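Local coordinates for xylose isomerase domain protein (Alicyclobacillus acidocaldarius subsp. acidocaldarius, PDB 3U0H) that may act as an isomerase, as its xylose isomerase-like TIM-barrel fold suggests, though its substrate is not established, at residues A[22-35]-A[54-66]. Residues are numbered along the deposited sequence; the frame is centred on the assembly and turned at random.
Sequences LDLARETGYRYVDV and AMFQRRGLVLANL. With EDO (1,2-ethanediol), chain F.
Tyr32 pairs with Val62 and Val33 with Leu63 where strands 32-33 and 62-67 run side by side and parallel in a TIM barrel, with the helices that precede them packed together outside it. Three backbone bonds set the register: Val62 N to Arg31 O (2.7 Å), Val33 N to Val62 O (2.9 Å) and Ala64 N to Val33 O. Tyr32 and Val62 share one face of the sheet, lying side by side, with CE1 of Tyr32 3.4 Å from CG1 of Val62. Between sheet and helices, Leu22 lays CD2 over one face of the Phe56 ring, near its rim, while CG2 of Val33 reaches Phe56 CE2 at 3.5 Å. Leu61 fits its two methyls against Leu22 and Ala25. Beside helix 18-27, the extended Arg59 chain carries NE to Asp23 OD1 (2.7 Å), 20° out of the guanidinium plane; NH2 adds a weak bond. Arg26, bent at chi2 and chi3, joins the same carboxylate weakly. An alanine in place of Arg59 would probably cost Asp23 its short salt bridge, leaving the weak one from Arg26. At the C-terminal ends of the strands, water 1 donates to Val35 O and Asn65 O; Asp34 OD2 bonds Tyr203 OH, and OD1 accepts a 2.7 Å bond from O1 of 1,2-ethanediol, probably from the crystallisation liquor.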
loop_
_atom_site.group_PDB
_atom_site.type_symbol
_atom_site.label_atom_id
_atom_site.label_comp_id
_atom_site.label_asym_id
_atom_site.label_seq_id
_atom_site.Cartn_x
_atom_site.Cartn_y
_atom_site.Cartn_z
ATOM N N LEU A 22 30.939 -4.317 26.882
ATOM C CA LEU A 22 29.904 -3.552 27.580
ATOM C C LEU A 22 30.474 -2.897 28.844
ATOM O O LEU A 22 30.063 -1.799 29.195
ATOM C CB LEU A 22 28.696 -4.421 27.906
ATOM C CG LEU A 22 27.978 -5.018 26.672
ATOM C CD1 LEU A 22 26.904 -6.030 27.044
ATOM C CD2 LEU A 22 27.413 -3.926 25.804
ATOM N N ASP A 23 31.412 -3.586 29.502
ATOM C CA ASP A 23 32.077 -3.065 30.705
ATOM C C ASP A 23 32.893 -1.822 30.379
ATOM O O ASP A 23 32.867 -0.840 31.105
ATOM C CB ASP A 23 33.033 -4.114 31.328
ATOM C CG ASP A 23 32.307 -5.203 32.146
ATOM O OD1 ASP A 23 31.118 -5.071 32.473
ATOM O OD2 ASP A 23 32.957 -6.204 32.522
ATOM N N LEU A 24 33.655 -1.904 29.296
ATOM C CA LEU A 24 34.380 -0.757 28.811
ATOM C C LEU A 24 33.420 0.458 28.516
ATOM O O LEU A 24 33.760 1.591 28.852
ATOM C CB LEU A 24 35.179 -1.198 27.587
ATOM C CG LEU A 24 36.447 -0.492 27.126
ATOM C CD1 LEU A 24 37.204 -1.481 26.249
ATOM C CD2 LEU A 24 36.106 0.777 26.350
ATOM N N ALA A 25 32.245 0.226 27.897
ATOM C CA ALA A 25 31.320 1.333 27.617
ATOM C C ALA A 25 30.917 2.056 28.882
ATOM O O ALA A 25 30.992 3.271 28.933
ATOM C CB ALA A 25 30.067 0.862 26.867
ATOM N N ARG A 26 30.497 1.305 29.894
ATOM C CA ARG A 26 30.088 1.862 31.194
ATOM C C ARG A 26 31.260 2.614 31.813
ATOM O O ARG A 26 31.112 3.754 32.247
ATOM C CB ARG A 26 29.673 0.738 32.190
ATOM C CG ARG A 26 28.987 1.198 33.504
ATOM C CD ARG A 26 29.425 0.474 34.813
ATOM N NE ARG A 26 29.105 -0.978 34.949
ATOM C CZ ARG A 26 29.965 -2.008 34.764
ATOM N NH1 ARG A 26 31.238 -1.803 34.418
ATOM N NH2 ARG A 26 29.548 -3.274 34.908
ATOM N N GLU A 27 32.415 1.943 31.860
ATOM C CA GLU A 27 33.593 2.461 32.546
ATOM C C GLU A 27 34.046 3.755 31.917
ATOM O O GLU A 27 34.503 4.626 32.631
ATOM C CB GLU A 27 34.753 1.450 32.571
ATOM C CG GLU A 27 36.039 1.956 33.219
ATOM C CD GLU A 27 35.873 2.356 34.688
ATOM O OE1 GLU A 27 35.287 1.550 35.447
ATOM O OE2 GLU A 27 36.322 3.466 35.094
ATOM N N THR A 28 33.913 3.896 30.596
ATOM C CA THR A 28 34.381 5.122 29.949
ATOM C C THR A 28 33.256 6.184 29.845
ATOM O O THR A 28 33.432 7.189 29.150
ATOM C CB THR A 28 35.092 4.870 28.580
ATOM O OG1 THR A 28 34.275 4.055 27.742
ATOM C CG2 THR A 28 36.497 4.208 28.748
ATOM N N GLY A 29 32.134 5.973 30.559
ATOM C CA GLY A 29 31.098 6.967 30.698
ATOM C C GLY A 29 30.113 7.065 29.518
ATOM O O GLY A 29 29.431 8.088 29.398
ATOM N N TYR A 30 30.044 6.057 28.632
ATOM C CA TYR A 30 29.009 6.073 27.584
ATOM C C TYR A 30 27.686 5.507 28.100
ATOM O O TYR A 30 27.660 4.729 29.070
ATOM C CB TYR A 30 29.396 5.228 26.392
ATOM C CG TYR A 30 30.517 5.731 25.550
ATOM C CD1 TYR A 30 31.820 5.489 25.898
ATOM C CD2 TYR A 30 30.289 6.363 24.372
ATOM C CE1 TYR A 30 32.868 5.921 25.124
ATOM C CE2 TYR A 30 31.344 6.788 23.570
ATOM C CZ TYR A 30 32.643 6.562 23.959
ATOM O OH TYR A 30 33.734 6.985 23.199
ATOM N N ARG A 31 26.595 5.896 27.439
ATOM C CA ARG A 31 25.251 5.305 27.636
ATOM C C ARG A 31 24.842 4.547 26.344
ATOM O O ARG A 31 24.387 3.410 26.382
ATOM C CB ARG A 31 24.266 6.432 28.002
ATOM C CG ARG A 31 22.782 6.123 27.903
ATOM C CD ARG A 31 21.948 7.404 28.111
ATOM N NE ARG A 31 20.628 7.326 27.465
ATOM C CZ ARG A 31 19.760 8.330 27.330
ATOM N NH1 ARG A 31 20.045 9.549 27.790
ATOM N NH2 ARG A 31 18.588 8.106 26.732
ATOM N N TYR A 32 25.030 5.172 25.194
ATOM C CA TYR A 32 24.761 4.511 23.916
ATOM C C TYR A 32 25.927 3.594 23.467
ATOM O O TYR A 32 27.096 4.040 23.404
ATOM C CB TYR A 32 24.518 5.531 22.816
ATOM C CG TYR A 32 23.097 6.049 22.734
ATOM C CD1 TYR A 32 22.034 5.224 22.356
ATOM C CD2 TYR A 32 22.825 7.381 23.015
ATOM C CE1 TYR A 32 20.741 5.736 22.268
ATOM C CE2 TYR A 32 21.533 7.910 22.934
ATOM C CZ TYR A 32 20.494 7.104 22.562
ATOM O OH TYR A 32 19.238 7.688 22.511
ATOM N N VAL A 33 25.606 2.331 23.157
ATOM C CA VAL A 33 26.564 1.411 22.535
ATOM C C VAL A 33 26.036 0.817 21.226
ATOM O O VAL A 33 24.877 0.419 21.126
ATOM C CB VAL A 33 27.013 0.292 23.462
ATOM C CG1 VAL A 33 27.909 0.875 24.532
ATOM C CG2 VAL A 33 25.828 -0.464 24.032
ATOM N N ASP A 34 26.910 0.858 20.225
ATOM C CA ASP A 34 26.755 0.143 18.986
ATOM C C ASP A 34 27.389 -1.254 19.207
ATOM O O ASP A 34 28.559 -1.396 19.626
ATOM C CB ASP A 34 27.452 0.911 17.859
ATOM C CG ASP A 34 27.109 0.356 16.474
ATOM O OD1 ASP A 34 27.043 -0.867 16.331
ATOM O OD2 ASP A 34 26.895 1.125 15.532
ATOM N N VAL A 35 26.573 -2.266 19.020
ATOM C CA VAL A 35 26.981 -3.657 19.129
ATOM C C VAL A 35 26.413 -4.359 17.909
ATOM O O VAL A 35 25.228 -4.293 17.682
ATOM C CB VAL A 35 26.418 -4.313 20.382
ATOM C CG1 VAL A 35 26.846 -5.793 20.451
ATOM C CG2 VAL A 35 26.882 -3.554 21.636
ATOM N N ALA A 54 19.382 -7.846 30.647
ATOM C CA ALA A 54 20.016 -7.616 31.945
ATOM C C ALA A 54 21.450 -7.044 31.854
ATOM O O ALA A 54 21.800 -6.184 32.654
ATOM C CB ALA A 54 19.995 -8.907 32.782
HETATM N N MSE A 55 22.257 -7.472 30.877
HETATM C CA MSE A 55 23.630 -6.918 30.704
HETATM C C MSE A 55 23.626 -5.410 30.411
HETATM O O MSE A 55 24.466 -4.659 30.925
HETATM C CB MSE A 55 24.366 -7.572 29.533
HETATM C CG MSE A 55 24.516 -9.069 29.595
HETATM SE SE MSE A 55 25.532 -9.609 28.057
HETATM C CE MSE A 55 27.175 -9.742 29.025
ATOM N N PHE A 56 22.720 -5.002 29.533
ATOM C CA PHE A 56 22.518 -3.573 29.227
ATOM C C PHE A 56 21.944 -2.805 30.425
ATOM O O PHE A 56 22.513 -1.784 30.819
ATOM C CB PHE A 56 21.621 -3.375 27.995
ATOM C CG PHE A 56 22.322 -3.652 26.684
ATOM C CD1 PHE A 56 22.663 -4.959 26.304
ATOM C CD2 PHE A 56 22.669 -2.615 25.841
ATOM C CE1 PHE A 56 23.316 -5.191 25.101
ATOM C CE2 PHE A 56 23.300 -2.850 24.634
ATOM C CZ PHE A 56 23.623 -4.133 24.262
ATOM N N GLN A 57 20.852 -3.307 31.008
ATOM C CA GLN A 57 20.169 -2.604 32.117
ATOM C C GLN A 57 21.010 -2.572 33.407
ATOM O O GLN A 57 20.998 -1.586 34.099
ATOM C CB GLN A 57 18.745 -3.147 32.365
ATOM C CG GLN A 57 17.804 -2.217 33.181
ATOM C CD GLN A 57 17.442 -0.850 32.530
ATOM O OE1 GLN A 57 17.285 0.166 33.237
ATOM N NE2 GLN A 57 17.289 -0.824 31.201
ATOM N N ARG A 58 21.779 -3.612 33.708
ATOM C CA ARG A 58 22.723 -3.553 34.855
ATOM C C ARG A 58 23.841 -2.519 34.682
ATOM O O ARG A 58 24.458 -2.131 35.667
ATOM C CB ARG A 58 23.374 -4.917 35.131
ATOM C CG ARG A 58 22.464 -5.870 35.901
ATOM C CD ARG A 58 23.138 -7.185 36.324
ATOM N NE ARG A 58 24.386 -7.024 37.099
ATOM C CZ ARG A 58 24.485 -6.580 38.364
ATOM N NH1 ARG A 58 23.420 -6.185 39.067
ATOM N NH2 ARG A 58 25.682 -6.508 38.939
ATOM N N ARG A 59 24.118 -2.104 33.441
ATOM C CA ARG A 59 25.193 -1.154 33.165
ATOM C C ARG A 59 24.723 0.265 32.752
ATOM O O ARG A 59 25.535 1.123 32.432
ATOM C CB ARG A 59 26.116 -1.751 32.101
ATOM C CG ARG A 59 26.965 -2.908 32.614
ATOM C CD ARG A 59 27.705 -3.651 31.515
ATOM N NE ARG A 59 28.449 -4.764 32.095
ATOM C CZ ARG A 59 28.056 -6.040 32.123
ATOM N NH1 ARG A 59 26.900 -6.410 31.578
ATOM N NH2 ARG A 59 28.839 -6.959 32.695
ATOM N N GLY A 60 23.417 0.538 32.760
ATOM C CA GLY A 60 22.934 1.816 32.242
ATOM C C GLY A 60 23.160 2.004 30.736
ATOM O O GLY A 60 23.329 3.136 30.292
ATOM N N LEU A 61 23.143 0.930 29.935
ATOM C CA LEU A 61 23.425 1.095 28.497
ATOM C C LEU A 61 22.197 0.997 27.575
ATOM O O LEU A 61 21.286 0.272 27.859
ATOM C CB LEU A 61 24.533 0.113 28.026
ATOM C CG LEU A 61 25.878 0.268 28.787
ATOM C CD1 LEU A 61 26.787 -0.907 28.517
ATOM C CD2 LEU A 61 26.600 1.582 28.489
ATOM N N VAL A 62 22.231 1.725 26.455
ATOM C CA VAL A 62 21.222 1.666 25.425
ATOM C C VAL A 62 21.790 1.238 24.062
ATOM O O VAL A 62 22.739 1.850 23.542
ATOM C CB VAL A 62 20.547 3.034 25.232
ATOM C CG1 VAL A 62 19.624 2.985 24.004
ATOM C CG2 VAL A 62 19.744 3.458 26.481
ATOM N N LEU A 63 21.211 0.180 23.483
ATOM C CA LEU A 63 21.666 -0.321 22.166
ATOM C C LEU A 63 21.314 0.736 21.161
ATOM O O LEU A 63 20.175 1.077 21.028
ATOM C CB LEU A 63 21.029 -1.669 21.769
ATOM C CG LEU A 63 21.373 -2.283 20.390
ATOM C CD1 LEU A 63 22.827 -2.769 20.419
ATOM C CD2 LEU A 63 20.444 -3.418 19.940
ATOM N N ALA A 64 22.303 1.226 20.434
ATOM C CA ALA A 64 22.130 2.334 19.506
ATOM C C ALA A 64 21.378 1.971 18.192
ATOM O O ALA A 64 20.722 2.821 17.594
ATOM C CB ALA A 64 23.525 2.884 19.155
ATOM N N ASN A 65 21.576 0.753 17.683
ATOM C CA ASN A 65 21.196 0.426 16.299
ATOM C C ASN A 65 21.256 -1.077 16.047
ATOM O O ASN A 65 21.934 -1.832 16.767
ATOM C CB ASN A 65 22.190 1.125 15.372
ATOM C CG ASN A 65 21.923 0.924 13.884
ATOM O OD1 ASN A 65 20.809 1.171 13.365
ATOM N ND2 ASN A 65 22.979 0.506 13.174
ATOM N N LEU A 66 20.533 -1.521 15.014
ATOM C CA LEU A 66 20.674 -2.841 14.539
ATOM C C LEU A 66 21.157 -2.825 13.117
ATOM O O LEU A 66 20.354 -2.564 12.173
ATOM C CB LEU A 66 19.314 -3.551 14.599
ATOM C CG LEU A 66 19.153 -4.903 13.880
ATOM C CD1 LEU A 66 20.230 -5.901 14.398
ATOM C CD2 LEU A 66 17.724 -5.507 14.010
HETATM C C1 EDO F . 27.062 -2.546 13.380
HETATM O O1 EDO F . 28.150 -2.329 14.332
HETATM C C2 EDO F . 25.683 -2.110 13.910
HETATM O O2 EDO F . 25.532 -0.672 14.065
HETATM O O HOH W 1 23.341 -4.375 16.035
HETATM O O HOH W 2 24.322 -1.182 17.430
#